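Local coordinates for protein alpha-1,3-glucanase (Bacillus circulans, PDB 5ZRU) that hydrolyses alpha-1,3-glucan, this chain being the catalytic unit of a larger GH87-type enzyme that probably also binds carbohydrate, at residues 434-439 and 475-480; 482-487 and 508-513; 501-506 and 543-548; 549-554 and 573-578. All blocks are in the same frame, centred on the assembly; numbering follows the deposited sequence.

Contact 1 (434-439 and 475-480); sequences IRMNTV and IDLEAS
S480 curls back past the end of its strand and bonds to the residue just beyond the neighbouring strand. Its OG accepts a hydrogen bond from the backbone N of T438 at 3.3 Å and donates to E478 OE2 at 2.7 Å. The S480 torsion is far from staggered (chi1 -25°), which sets OG beside N437 CB and within bonding distance of T438 N. With an alanine here, T438 N would probably lose its acceptor and the E478 carboxylate one of its donors. N437 OD1 accepts from V439 N at 3.0 Å, an Asx turn that bends the chain out of the strand. Water 2 bridges the N437 amide and E478: it accepts from ND2 and donates to OE1. R472 adds a salt bridge to E478 OE1, beside the water. Before this end, the strands run parallel in regular register, for example with M436 N bonded to D476 O at 3.0 Å. On the buried face, M436 CG lies alongside L477 CD2, 4.0 Å away. R435 leads away to a salt bridge with D376, close to the calcium site at D375. Inside the beta-helix, M436 packs on F453 of strand 451-459, and L477 on F489 of strand 487-495. Strand 502-505 pairs with the far edge of 475-478.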
loop_
_atom_site.group_PDB
_atom_site.type_symbol
_atom_site.label_atom_id
_atom_site.label_comp_id
_atom_site.label_asym_id
_atom_site.label_seq_id
_atom_site.Cartn_x
_atom_site.Cartn_y
_atom_site.Cartn_z
ATOM N N ILE A 434 -10.631 3.745 -6.300
ATOM C CA ILE A 434 -10.145 3.797 -7.672
ATOM C C ILE A 434 -10.216 5.243 -8.140
ATOM O O ILE A 434 -11.245 5.902 -7.953
ATOM C CB ILE A 434 -10.993 2.917 -8.612
ATOM C CG1 ILE A 434 -10.796 1.433 -8.319
ATOM C CG2 ILE A 434 -10.666 3.221 -10.076
ATOM C CD1 ILE A 434 -11.855 0.575 -8.977
ATOM N N ARG A 435 -9.143 5.732 -8.769
ATOM C CA ARG A 435 -9.209 7.046 -9.387
ATOM C C ARG A 435 -8.504 7.028 -10.736
ATOM O O ARG A 435 -7.588 6.235 -10.983
ATOM C CB ARG A 435 -8.625 8.153 -8.484
ATOM C CG ARG A 435 -7.100 8.261 -8.466
ATOM C CD ARG A 435 -6.670 9.448 -7.609
ATOM N NE ARG A 435 -5.215 9.522 -7.477
ATOM C CZ ARG A 435 -4.550 10.642 -7.216
ATOM N NH1 ARG A 435 -5.208 11.788 -7.061
ATOM N NH2 ARG A 435 -3.225 10.622 -7.118
ATOM N N MET A 436 -8.974 7.894 -11.625
ATOM C CA MET A 436 -8.259 8.218 -12.850
ATOM C C MET A 436 -8.274 9.730 -12.979
ATOM O O MET A 436 -9.285 10.361 -12.666
ATOM C CB MET A 436 -8.909 7.573 -14.073
ATOM C CG MET A 436 -9.036 6.050 -13.988
ATOM S SD MET A 436 -9.855 5.350 -15.444
ATOM C CE MET A 436 -8.672 5.700 -16.738
ATOM N N ASN A 437 -7.160 10.316 -13.408
ATOM C CA ASN A 437 -7.198 11.727 -13.778
ATOM C C ASN A 437 -6.190 11.968 -14.891
ATOM O O ASN A 437 -5.400 11.089 -15.242
ATOM C CB ASN A 437 -6.975 12.659 -12.565
ATOM C CG ASN A 437 -5.556 12.620 -11.992
ATOM O OD1 ASN A 437 -4.564 12.530 -12.707
ATOM N ND2 ASN A 437 -5.466 12.730 -10.663
ATOM N N THR A 438 -6.241 13.176 -15.458
ATOM C CA THR A 438 -5.268 13.609 -16.453
ATOM C C THR A 438 -4.460 14.800 -15.937
ATOM O O THR A 438 -4.016 15.645 -16.718
ATOM C CB THR A 438 -5.954 13.938 -17.784
ATOM O OG1 THR A 438 -7.004 14.899 -17.577
ATOM C CG2 THR A 438 -6.571 12.675 -18.393
ATOM N N VAL A 439 -4.231 14.858 -14.618
ATOM C CA VAL A 439 -3.562 16.022 -14.031
ATOM C C VAL A 439 -2.042 15.988 -14.148
ATOM O O VAL A 439 -1.397 17.023 -13.949
ATOM C CB VAL A 439 -3.994 16.171 -12.555
ATOM C CG1 VAL A 439 -3.159 15.282 -11.655
ATOM C CG2 VAL A 439 -3.914 17.629 -12.114
ATOM N N ILE A 475 -15.265 5.544 -6.450
ATOM C CA ILE A 475 -14.630 5.577 -7.766
ATOM C C ILE A 475 -14.658 7.028 -8.214
ATOM O O ILE A 475 -15.735 7.632 -8.282
ATOM C CB ILE A 475 -15.361 4.681 -8.777
ATOM C CG1 ILE A 475 -15.340 3.216 -8.329
ATOM C CG2 ILE A 475 -14.764 4.841 -10.179
ATOM C CD1 ILE A 475 -16.110 2.282 -9.286
ATOM N N ASP A 476 -13.489 7.593 -8.525
ATOM C CA ASP A 476 -13.388 9.021 -8.817
ATOM C C ASP A 476 -12.706 9.228 -10.158
ATOM O O ASP A 476 -11.556 8.818 -10.350
ATOM C CB ASP A 476 -12.636 9.766 -7.708
ATOM C CG ASP A 476 -12.862 11.263 -7.769
ATOM O OD1 ASP A 476 -12.112 11.965 -8.492
ATOM O OD2 ASP A 476 -13.823 11.729 -7.129
ATOM N N LEU A 477 -13.403 9.887 -11.074
ATOM C CA LEU A 477 -12.891 10.144 -12.407
ATOM C C LEU A 477 -12.840 11.649 -12.630
ATOM O O LEU A 477 -13.853 12.341 -12.488
ATOM C CB LEU A 477 -13.760 9.464 -13.467
ATOM C CG LEU A 477 -14.050 7.971 -13.225
ATOM C CD1 LEU A 477 -15.001 7.433 -14.292
ATOM C CD2 LEU A 477 -12.753 7.152 -13.212
ATOM N N GLU A 478 -11.666 12.143 -13.002
ATOM C CA GLU A 478 -11.417 13.577 -13.089
ATOM C C GLU A 478 -10.783 13.872 -14.441
ATOM O O GLU A 478 -9.659 13.439 -14.706
ATOM C CB GLU A 478 -10.515 14.034 -11.945
ATOM C CG GLU A 478 -10.159 15.503 -11.990
ATOM C CD GLU A 478 -9.110 15.864 -10.952
ATOM O OE1 GLU A 478 -9.343 15.603 -9.751
ATOM O OE2 GLU A 478 -8.041 16.379 -11.348
ATOM N N ALA A 479 -11.504 14.589 -15.297
ATOM C CA ALA A 479 -10.970 14.981 -16.602
ATOM C C ALA A 479 -10.323 16.351 -16.432
ATOM O O ALA A 479 -10.813 17.381 -16.893
ATOM C CB ALA A 479 -12.055 14.970 -17.671
ATOM N N SER A 480 -9.199 16.320 -15.705
ATOM C CA SER A 480 -8.520 17.533 -15.266
ATOM C C SER A 480 -8.145 18.409 -16.457
ATOM O O SER A 480 -8.400 19.618 -16.462
ATOM C CB SER A 480 -7.262 17.159 -14.482
ATOM O OG SER A 480 -7.380 15.842 -13.913
HETATM O O HOH W 1 -9.789 11.359 -9.821
HETATM O O HOH W 2 -7.978 13.385 -9.166
#

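Contact 2 (482-487 and 508-513)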
loop_
_atom_site.group_PDB
_atom_site.type_symbol
_atom_site.label_atom_id
_atom_site.label_comp_id
_atom_site.label_asym_id
_atom_site.label_seq_id
_atom_site.Cartn_x
_atom_site.Cartn_y
_atom_site.Cartn_z
ATOM N N ASP A 482 -7.085 16.665 -20.073
ATOM C CA ASP A 482 -7.529 15.849 -21.191
ATOM C C ASP A 482 -8.710 14.971 -20.775
ATOM O O ASP A 482 -9.010 14.837 -19.584
ATOM C CB ASP A 482 -6.374 14.993 -21.696
ATOM C CG ASP A 482 -5.373 15.787 -22.523
ATOM O OD1 ASP A 482 -5.784 16.717 -23.254
ATOM O OD2 ASP A 482 -4.181 15.460 -22.455
ATOM N N PRO A 483 -9.424 14.378 -21.731
ATOM C CA PRO A 483 -10.584 13.550 -21.378
ATOM C C PRO A 483 -10.191 12.200 -20.789
ATOM O O PRO A 483 -9.090 11.685 -20.988
ATOM C CB PRO A 483 -11.317 13.371 -22.715
ATOM C CG PRO A 483 -10.265 13.613 -23.758
ATOM C CD PRO A 483 -9.357 14.648 -23.182
ATOM N N ILE A 484 -11.120 11.641 -20.025
ATOM C CA ILE A 484 -11.094 10.227 -19.668
ATOM C C ILE A 484 -11.910 9.492 -20.717
ATOM O O ILE A 484 -13.072 9.839 -20.959
ATOM C CB ILE A 484 -11.670 9.994 -18.259
ATOM C CG1 ILE A 484 -11.010 10.909 -17.215
ATOM C CG2 ILE A 484 -11.555 8.508 -17.860
ATOM C CD1 ILE A 484 -9.588 10.560 -16.907
ATOM N N LYS A 485 -11.307 8.483 -21.346
ATOM C CA LYS A 485 -11.876 7.858 -22.535
ATOM C C LYS A 485 -11.634 6.353 -22.534
ATOM O O LYS A 485 -10.531 5.901 -22.220
ATOM C CB LYS A 485 -11.260 8.484 -23.792
ATOM C CG LYS A 485 -11.586 7.784 -25.075
ATOM C CD LYS A 485 -11.179 8.622 -26.292
ATOM C CE LYS A 485 -9.677 8.755 -26.453
ATOM N NZ LYS A 485 -9.350 9.223 -27.849
ATOM N N ASN A 486 -12.675 5.587 -22.886
ATOM C CA ASN A 486 -12.622 4.135 -23.107
ATOM C C ASN A 486 -12.280 3.373 -21.818
ATOM O O ASN A 486 -11.218 2.758 -21.664
ATOM C CB ASN A 486 -11.642 3.784 -24.237
ATOM C CG ASN A 486 -12.076 4.345 -25.586
ATOM O OD1 ASN A 486 -13.267 4.546 -25.836
ATOM N ND2 ASN A 486 -11.111 4.598 -26.460
ATOM N N VAL A 487 -13.233 3.408 -20.890
ATOM C CA VAL A 487 -13.088 2.752 -19.596
ATOM C C VAL A 487 -14.356 1.958 -19.321
ATOM O O VAL A 487 -15.466 2.463 -19.521
ATOM C CB VAL A 487 -12.823 3.754 -18.451
ATOM C CG1 VAL A 487 -12.433 2.998 -17.188
ATOM C CG2 VAL A 487 -11.727 4.744 -18.822
ATOM N N GLY A 508 -12.535 18.218 -18.964
ATOM C CA GLY A 508 -11.815 17.682 -20.106
ATOM C C GLY A 508 -12.604 16.697 -20.951
ATOM O O GLY A 508 -12.194 16.409 -22.080
ATOM N N GLY A 509 -13.690 16.156 -20.425
ATOM C CA GLY A 509 -14.560 15.291 -21.199
ATOM C C GLY A 509 -14.554 13.854 -20.695
ATOM O O GLY A 509 -13.560 13.357 -20.149
ATOM N N PHE A 510 -15.685 13.171 -20.893
ATOM C CA PHE A 510 -15.834 11.756 -20.564
ATOM C C PHE A 510 -16.458 11.042 -21.753
ATOM O O PHE A 510 -17.585 11.355 -22.147
ATOM C CB PHE A 510 -16.681 11.566 -19.302
ATOM C CG PHE A 510 -16.011 12.077 -18.060
ATOM C CD1 PHE A 510 -15.176 11.254 -17.324
ATOM C CD2 PHE A 510 -16.196 13.385 -17.645
ATOM C CE1 PHE A 510 -14.537 11.721 -16.179
ATOM C CE2 PHE A 510 -15.556 13.871 -16.503
ATOM C CZ PHE A 510 -14.729 13.030 -15.766
ATOM N N GLU A 511 -15.727 10.083 -22.321
ATOM C CA GLU A 511 -16.100 9.450 -23.583
ATOM C C GLU A 511 -16.030 7.934 -23.452
ATOM O O GLU A 511 -14.989 7.398 -23.063
ATOM C CB GLU A 511 -15.170 9.916 -24.708
ATOM C CG GLU A 511 -15.199 11.428 -24.937
ATOM C CD GLU A 511 -14.032 11.918 -25.781
ATOM O OE1 GLU A 511 -13.558 13.050 -25.535
ATOM O OE2 GLU A 511 -13.589 11.169 -26.680
ATOM N N ASN A 512 -17.117 7.249 -23.814
ATOM C CA ASN A 512 -17.198 5.783 -23.783
ATOM C C ASN A 512 -16.805 5.230 -22.408
ATOM O O ASN A 512 -15.904 4.407 -22.274
ATOM C CB ASN A 512 -16.331 5.153 -24.878
ATOM C CG ASN A 512 -16.575 3.644 -25.027
ATOM O OD1 ASN A 512 -17.673 3.155 -24.764
ATOM N ND2 ASN A 512 -15.550 2.913 -25.448
ATOM N N ILE A 513 -17.509 5.692 -21.381
ATOM C CA ILE A 513 -17.347 5.183 -20.021
ATOM C C ILE A 513 -18.559 4.317 -19.708
ATOM O O ILE A 513 -19.690 4.816 -19.691
ATOM C CB ILE A 513 -17.217 6.316 -18.992
ATOM C CG1 ILE A 513 -16.237 7.399 -19.465
ATOM C CG2 ILE A 513 -16.825 5.738 -17.628
ATOM C CD1 ILE A 513 -14.796 6.910 -19.710
#
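N486 and N512 both adopt left-handed backbone angles, and their first torsions then differ: CG of N486 lies beside its backbone N (chi1 -64°), while CG of N512 is anti to its own (chi1 -170°). This brings N512 ND2 to N486 OD1 at 2.8 Å. The bond is nearly straight, and OD1 lies in the amide plane of N512. The two amides are turned 76° against each other, so they meet by this bond and not by stacking. N486 ND2 is held separately by the backbone O of N448. Beside them, the main chains pair in parallel: N486 N donates to E511 O, and V487 N to N512 O. These asparagines mark sharp corners where the chain passes from one face to the next of a parallel beta-helix. Asparagines lined up coil over coil at such turns, joined amide to amide, are a known feature of pectate-lyase-like beta-helices. On the inward side, I513 CD1 reaches under the corner to V487 CG2 (3.9 Å) and I484 CG2 (4.1 Å). I484 CG1 meets the F510 ring obliquely, with CE1 3.8 Å away. On the outer side, the aliphatic part of K485 passes E511, with K485 CD 3.5 Å from E511 OE2. The K485 amine goes on to the carbonyl of Q446. At the start of the contact, P483 CB sits 3.2 Å from G508 O. G508 has no side chain, and a beta-carbon there would clash with D482 O.

Contact 3 (501-506 and 543-548)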
loop_
_atom_site.group_PDB
_atom_site.type_symbol
_atom_site.label_atom_id
_atom_site.label_comp_id
_atom_site.label_asym_id
_atom_site.label_seq_id
_atom_site.Cartn_x
_atom_site.Cartn_y
_atom_site.Cartn_z
ATOM N N ALA A 501 -20.705 7.376 -4.293
ATOM C CA ALA A 501 -20.041 6.148 -4.735
ATOM C C ALA A 501 -19.232 6.366 -6.012
ATOM O O ALA A 501 -18.083 5.924 -6.114
ATOM C CB ALA A 501 -21.070 5.029 -4.941
ATOM N N ILE A 502 -19.817 7.017 -7.010
ATOM C CA ILE A 502 -19.152 7.238 -8.292
ATOM C C ILE A 502 -19.225 8.724 -8.612
ATOM O O ILE A 502 -20.317 9.302 -8.603
ATOM C CB ILE A 502 -19.799 6.411 -9.418
ATOM C CG1 ILE A 502 -19.800 4.928 -9.049
ATOM C CG2 ILE A 502 -19.057 6.614 -10.731
ATOM C CD1 ILE A 502 -20.633 4.091 -9.997
ATOM N N GLN A 503 -18.067 9.336 -8.895
ATOM C CA GLN A 503 -17.940 10.790 -9.044
ATOM C C GLN A 503 -17.196 11.132 -10.329
ATOM O O GLN A 503 -16.127 10.567 -10.599
ATOM C CB GLN A 503 -17.207 11.395 -7.832
ATOM C CG GLN A 503 -16.788 12.862 -7.964
ATOM C CD GLN A 503 -16.318 13.444 -6.631
ATOM O OE1 GLN A 503 -16.875 13.127 -5.587
ATOM N NE2 GLN A 503 -15.290 14.292 -6.666
ATOM N N PHE A 504 -17.764 12.057 -11.119
ATOM C CA PHE A 504 -17.178 12.565 -12.356
ATOM C C PHE A 504 -17.048 14.077 -12.263
ATOM O O PHE A 504 -18.007 14.752 -11.889
ATOM C CB PHE A 504 -18.046 12.322 -13.611
ATOM C CG PHE A 504 -18.408 10.901 -13.890
ATOM C CD1 PHE A 504 -19.382 10.256 -13.144
ATOM C CD2 PHE A 504 -17.856 10.244 -14.979
ATOM C CE1 PHE A 504 -19.756 8.957 -13.449
ATOM C CE2 PHE A 504 -18.237 8.936 -15.284
ATOM C CZ PHE A 504 -19.176 8.305 -14.515
ATOM N N GLY A 505 -15.911 14.620 -12.681
ATOM C CA GLY A 505 -15.823 16.067 -12.730
ATOM C C GLY A 505 -14.616 16.577 -13.487
ATOM O O GLY A 505 -13.830 15.808 -14.046
ATOM N N TYR A 506 -14.481 17.913 -13.458
ATOM C CA TYR A 506 -13.613 18.722 -14.315
ATOM C C TYR A 506 -14.075 18.611 -15.765
ATOM O O TYR A 506 -14.947 17.793 -16.080
ATOM C CB TYR A 506 -12.132 18.356 -14.127
ATOM C CG TYR A 506 -11.615 18.903 -12.805
ATOM C CD1 TYR A 506 -11.982 18.310 -11.610
ATOM C CD2 TYR A 506 -10.813 20.041 -12.752
ATOM C CE1 TYR A 506 -11.550 18.799 -10.389
ATOM C CE2 TYR A 506 -10.377 20.552 -11.521
ATOM C CZ TYR A 506 -10.752 19.916 -10.345
ATOM O OH TYR A 506 -10.345 20.380 -9.110
ATOM N N TYR A 543 -22.597 10.946 -9.013
ATOM C CA TYR A 543 -22.390 12.375 -8.808
ATOM C C TYR A 543 -21.554 12.919 -9.950
ATOM O O TYR A 543 -20.511 12.351 -10.271
ATOM C CB TYR A 543 -21.681 12.595 -7.459
ATOM C CG TYR A 543 -21.160 13.983 -7.157
ATOM C CD1 TYR A 543 -21.978 15.105 -7.264
ATOM C CD2 TYR A 543 -19.861 14.158 -6.687
ATOM C CE1 TYR A 543 -21.491 16.381 -6.949
ATOM C CE2 TYR A 543 -19.372 15.413 -6.367
ATOM C CZ TYR A 543 -20.192 16.519 -6.497
ATOM O OH TYR A 543 -19.700 17.757 -6.156
ATOM N N THR A 544 -21.995 14.014 -10.573
ATOM C CA THR A 544 -21.108 14.757 -11.453
ATOM C C THR A 544 -21.123 16.226 -11.059
ATOM O O THR A 544 -22.133 16.756 -10.582
ATOM C CB THR A 544 -21.463 14.611 -12.955
ATOM O OG1 THR A 544 -22.468 15.565 -13.314
ATOM C CG2 THR A 544 -21.943 13.172 -13.294
ATOM N N TYR A 545 -19.970 16.863 -11.214
ATOM C CA TYR A 545 -19.837 18.309 -11.080
ATOM C C TYR A 545 -19.265 18.895 -12.367
ATOM O O TYR A 545 -18.583 19.921 -12.353
ATOM C CB TYR A 545 -18.993 18.682 -9.856
ATOM C CG TYR A 545 -17.610 18.079 -9.816
ATOM C CD1 TYR A 545 -17.419 16.754 -9.413
ATOM C CD2 TYR A 545 -16.488 18.834 -10.149
ATOM C CE1 TYR A 545 -16.155 16.192 -9.376
ATOM C CE2 TYR A 545 -15.208 18.277 -10.105
ATOM C CZ TYR A 545 -15.054 16.954 -9.712
ATOM O OH TYR A 545 -13.801 16.381 -9.666
ATOM N N THR A 546 -19.517 18.210 -13.481
ATOM C CA THR A 546 -19.318 18.748 -14.818
ATOM C C THR A 546 -20.549 18.434 -15.651
ATOM O O THR A 546 -21.219 17.419 -15.437
ATOM C CB THR A 546 -18.068 18.178 -15.518
ATOM O OG1 THR A 546 -17.912 18.786 -16.807
ATOM C CG2 THR A 546 -18.172 16.669 -15.713
ATOM N N GLY A 547 -20.855 19.327 -16.586
ATOM C CA GLY A 547 -21.875 19.072 -17.581
ATOM C C GLY A 547 -21.333 18.518 -18.874
ATOM O O GLY A 547 -22.100 18.288 -19.813
ATOM N N ASN A 548 -20.022 18.300 -18.954
ATOM C CA ASN A 548 -19.370 17.792 -20.155
ATOM C C ASN A 548 -19.016 16.328 -19.932
ATOM O O ASN A 548 -17.993 16.018 -19.313
ATOM C CB ASN A 548 -18.122 18.606 -20.470
ATOM C CG ASN A 548 -17.398 18.101 -21.699
ATOM O OD1 ASN A 548 -18.004 17.487 -22.583
ATOM N ND2 ASN A 548 -16.094 18.355 -21.766
HETATM O O HOH W 3 -15.575 16.918 -18.556
HETATM O O HOH W 4 -16.047 20.439 -13.153
#
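Three backbone hydrogen bonds join the strands in parallel: Y543 N to I502 O, F504 N to Y543 O, and Y545 N to F504 O. F504 N is 2.9 Å from Y543 O and lies in its carbonyl plane. Aromatic contacts come next. The Y545 side chain turns up between its backbone N and carbonyl carbon (chi1 56°), which lays its ring under G505. G505 CA sits over one face of the Y545 ring, 3.3 Å from its centroid, a close CH-pi contact. A beta-carbon on G505 would collide with Y545 CZ. The Y545 OH lies at the edge of the Y506 ring, 3.3 Å from Y506 CD1, with the two ring planes 82° apart. F533 stacks on the Y545 ring as well. The Q503 amide is perpendicular to the Y543 ring. Q503 OE1 meets the ring edge in its plane, 3.3 Å from Y543 CD2, while Q503 NE2 bonds to the backbone O of E471. F504 CD1 packs on T544 CG2 at 3.9 Å, on the face that looks into the beta-helix. Polar links come last. Water 3 donates to Y506 O and to N548 O, each at 2.7 Å. Water 4 donates to Y545 O and accepts weakly from Y506 N. T546 OG1 accepts from N548 N at 3.0 Å, an ST turn that shapes the loop leaving the strand. The regular pairing thus ends where a flat ring takes its place against a glycine, and water bridges the two diverging chains.

Contact 4 (549-554 and 573-578); sequences GSATFN and FNLTIQ
The F573 ring lies like a plate across the backbone of G549 and S550, with G549 O and S550 N over the same face. CG stands anti to the backbone N (chi1 -169°), which swings the ring back beneath the other strand. G549 provides the hollow: a beta-carbon there would run into CE2 of the ring. The small A551 CB leaves room for the ring tip, and F573 CZ rests 4.0 Å from it. Farther along, L575 CD1 fills the space between A551 CB, 4.3 Å away, and the F553 ring, touching CE1 at 3.6 Å. F553 CB in turn packs on I577 CG1. A serine in place of F573 would probably leave G549 and A551 without their cover. The other face carries T552, T576 and the ends of N554 and Q578. T552 and T576 lie side by side, and T552 CG2 touches Q578 NE2 at 3.6 Å. Q578 NE2 also donates to N554 OD1 at 2.9 Å, while N554 ND2 is bonded to N516. Backbone bonds run the full length, from N574 N to G549 O through Q578 N to F553 O. Inside, F553 stacks on F515 of the preceding coil. Parallel strands in exact register, with like positions piled coil upon coil, are the mark of a pectate-lyase-like parallel beta-helix, whose final coil ends here with the chain.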
loop_
_atom_site.group_PDB
_atom_site.type_symbol
_atom_site.label_atom_id
_atom_site.label_comp_id
_atom_site.label_asym_id
_atom_site.label_seq_id
_atom_site.Cartn_x
_atom_site.Cartn_y
_atom_site.Cartn_z
ATOM N N GLY A 549 -19.838 15.426 -20.451
ATOM C CA GLY A 549 -19.497 14.021 -20.351
ATOM C C GLY A 549 -20.704 13.130 -20.511
ATOM O O GLY A 549 -21.850 13.571 -20.496
ATOM N N SER A 550 -20.410 11.842 -20.664
ATOM C CA SER A 550 -21.421 10.801 -20.768
ATOM C C SER A 550 -20.949 9.590 -19.981
ATOM O O SER A 550 -19.744 9.378 -19.807
ATOM C CB SER A 550 -21.674 10.380 -22.228
ATOM O OG SER A 550 -21.875 11.511 -23.060
ATOM N N ALA A 551 -21.908 8.796 -19.517
ATOM C CA ALA A 551 -21.618 7.508 -18.893
ATOM C C ALA A 551 -22.852 6.626 -19.021
ATOM O O ALA A 551 -23.979 7.112 -18.905
ATOM C CB ALA A 551 -21.232 7.661 -17.418
ATOM N N THR A 552 -22.632 5.333 -19.249
ATOM C CA THR A 552 -23.712 4.371 -19.430
ATOM C C THR A 552 -23.615 3.299 -18.357
ATOM O O THR A 552 -22.548 2.704 -18.163
ATOM C CB THR A 552 -23.652 3.728 -20.820
ATOM O OG1 THR A 552 -23.791 4.746 -21.816
ATOM C CG2 THR A 552 -24.772 2.700 -20.982
ATOM N N PHE A 553 -24.720 3.075 -17.654
ATOM C CA PHE A 553 -24.836 2.023 -16.656
ATOM C C PHE A 553 -25.799 0.963 -17.173
ATOM O O PHE A 553 -26.899 1.293 -17.632
ATOM C CB PHE A 553 -25.346 2.581 -15.326
ATOM C CG PHE A 553 -24.314 3.363 -14.553
ATOM C CD1 PHE A 553 -23.907 4.615 -14.981
ATOM C CD2 PHE A 553 -23.766 2.842 -13.393
ATOM C CE1 PHE A 553 -22.955 5.343 -14.272
ATOM C CE2 PHE A 553 -22.813 3.562 -12.669
ATOM C CZ PHE A 553 -22.411 4.811 -13.109
ATOM N N ASN A 554 -25.375 -0.298 -17.117
ATOM C CA ASN A 554 -26.234 -1.445 -17.380
ATOM C C ASN A 554 -26.292 -2.288 -16.117
ATOM O O ASN A 554 -25.249 -2.615 -15.546
ATOM C CB ASN A 554 -25.704 -2.287 -18.546
ATOM C CG ASN A 554 -25.632 -1.507 -19.850
ATOM O OD1 ASN A 554 -26.647 -1.298 -20.505
ATOM N ND2 ASN A 554 -24.429 -1.076 -20.230
ATOM N N PHE A 573 -24.609 16.733 -18.442
ATOM C CA PHE A 573 -23.995 15.410 -18.423
ATOM C C PHE A 573 -25.015 14.361 -18.851
ATOM O O PHE A 573 -26.132 14.322 -18.325
ATOM C CB PHE A 573 -23.461 15.104 -17.020
ATOM C CG PHE A 573 -22.583 13.889 -16.956
ATOM C CD1 PHE A 573 -23.136 12.620 -16.845
ATOM C CD2 PHE A 573 -21.198 14.017 -16.999
ATOM C CE1 PHE A 573 -22.325 11.495 -16.792
ATOM C CE2 PHE A 573 -20.386 12.898 -16.940
ATOM C CZ PHE A 573 -20.948 11.640 -16.838
ATOM N N ASN A 574 -24.621 13.503 -19.799
ATOM C CA ASN A 574 -25.505 12.501 -20.397
ATOM C C ASN A 574 -25.332 11.174 -19.664
ATOM O O ASN A 574 -24.426 10.397 -19.970
ATOM C CB ASN A 574 -25.198 12.341 -21.882
ATOM C CG ASN A 574 -25.185 13.665 -22.623
ATOM O OD1 ASN A 574 -24.118 14.179 -22.988
ATOM N ND2 ASN A 574 -26.367 14.225 -22.854
ATOM N N LEU A 575 -26.218 10.898 -18.714
ATOM C CA LEU A 575 -26.175 9.672 -17.922
ATOM C C LEU A 575 -27.282 8.741 -18.397
ATOM O O LEU A 575 -28.456 9.117 -18.384
ATOM C CB LEU A 575 -26.331 9.973 -16.430
ATOM C CG LEU A 575 -26.352 8.797 -15.445
ATOM C CD1 LEU A 575 -24.997 8.090 -15.364
ATOM C CD2 LEU A 575 -26.825 9.243 -14.060
ATOM N N THR A 576 -26.905 7.539 -18.820
ATOM C CA THR A 576 -27.847 6.498 -19.216
ATOM C C THR A 576 -27.819 5.400 -18.164
ATOM O O THR A 576 -26.739 4.934 -17.789
ATOM C CB THR A 576 -27.476 5.915 -20.580
ATOM O OG1 THR A 576 -27.529 6.943 -21.577
ATOM C CG2 THR A 576 -28.426 4.783 -20.952
ATOM N N ILE A 577 -28.989 4.998 -17.673
ATOM C CA ILE A 577 -29.100 3.905 -16.711
ATOM C C ILE A 577 -30.159 2.947 -17.224
ATOM O O ILE A 577 -31.351 3.281 -17.228
ATOM C CB ILE A 577 -29.448 4.398 -15.304
ATOM C CG1 ILE A 577 -28.397 5.418 -14.862
ATOM C CG2 ILE A 577 -29.504 3.230 -14.338
ATOM C CD1 ILE A 577 -28.750 6.112 -13.626
ATOM N N GLN A 578 -29.734 1.760 -17.643
ATOM C CA GLN A 578 -30.610 0.812 -18.327
ATOM C C GLN A 578 -30.322 -0.624 -17.871
ATOM O O GLN A 578 -29.481 -0.865 -16.994
ATOM C CB GLN A 578 -30.442 0.944 -19.853
ATOM C CG GLN A 578 -28.987 0.852 -20.310
ATOM C CD GLN A 578 -28.779 1.167 -21.776
ATOM O OE1 GLN A 578 -29.660 1.711 -22.451
ATOM N NE2 GLN A 578 -27.605 0.826 -22.279
ATOM O OXT GLN A 578 -30.940 -1.580 -18.356
HETATM O O HOH W 5 -22.225 16.301 -22.105
#

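How the contacts relate
Contact 1 opens at 434-439 and closes at 475-480, one coil of the beta-helix later. Contact 2 opens directly after it, at 482-487. Contact 3 opens at 501-506 before contact 2 closes at 508-513, so these two cross. Contact 3 closes at 543-548, and contact 4 begins at the next residue and closes at the C terminus. None nests within another. Contacts 1 and 3 lie on one face of the beta-helix, where strands 475-478 and 502-505 are neighbours. Contact 2 holds the corner beside them. Contact 4 continues from contact 2 through I513 O to T552 N, and packs on contact 3 across the interior.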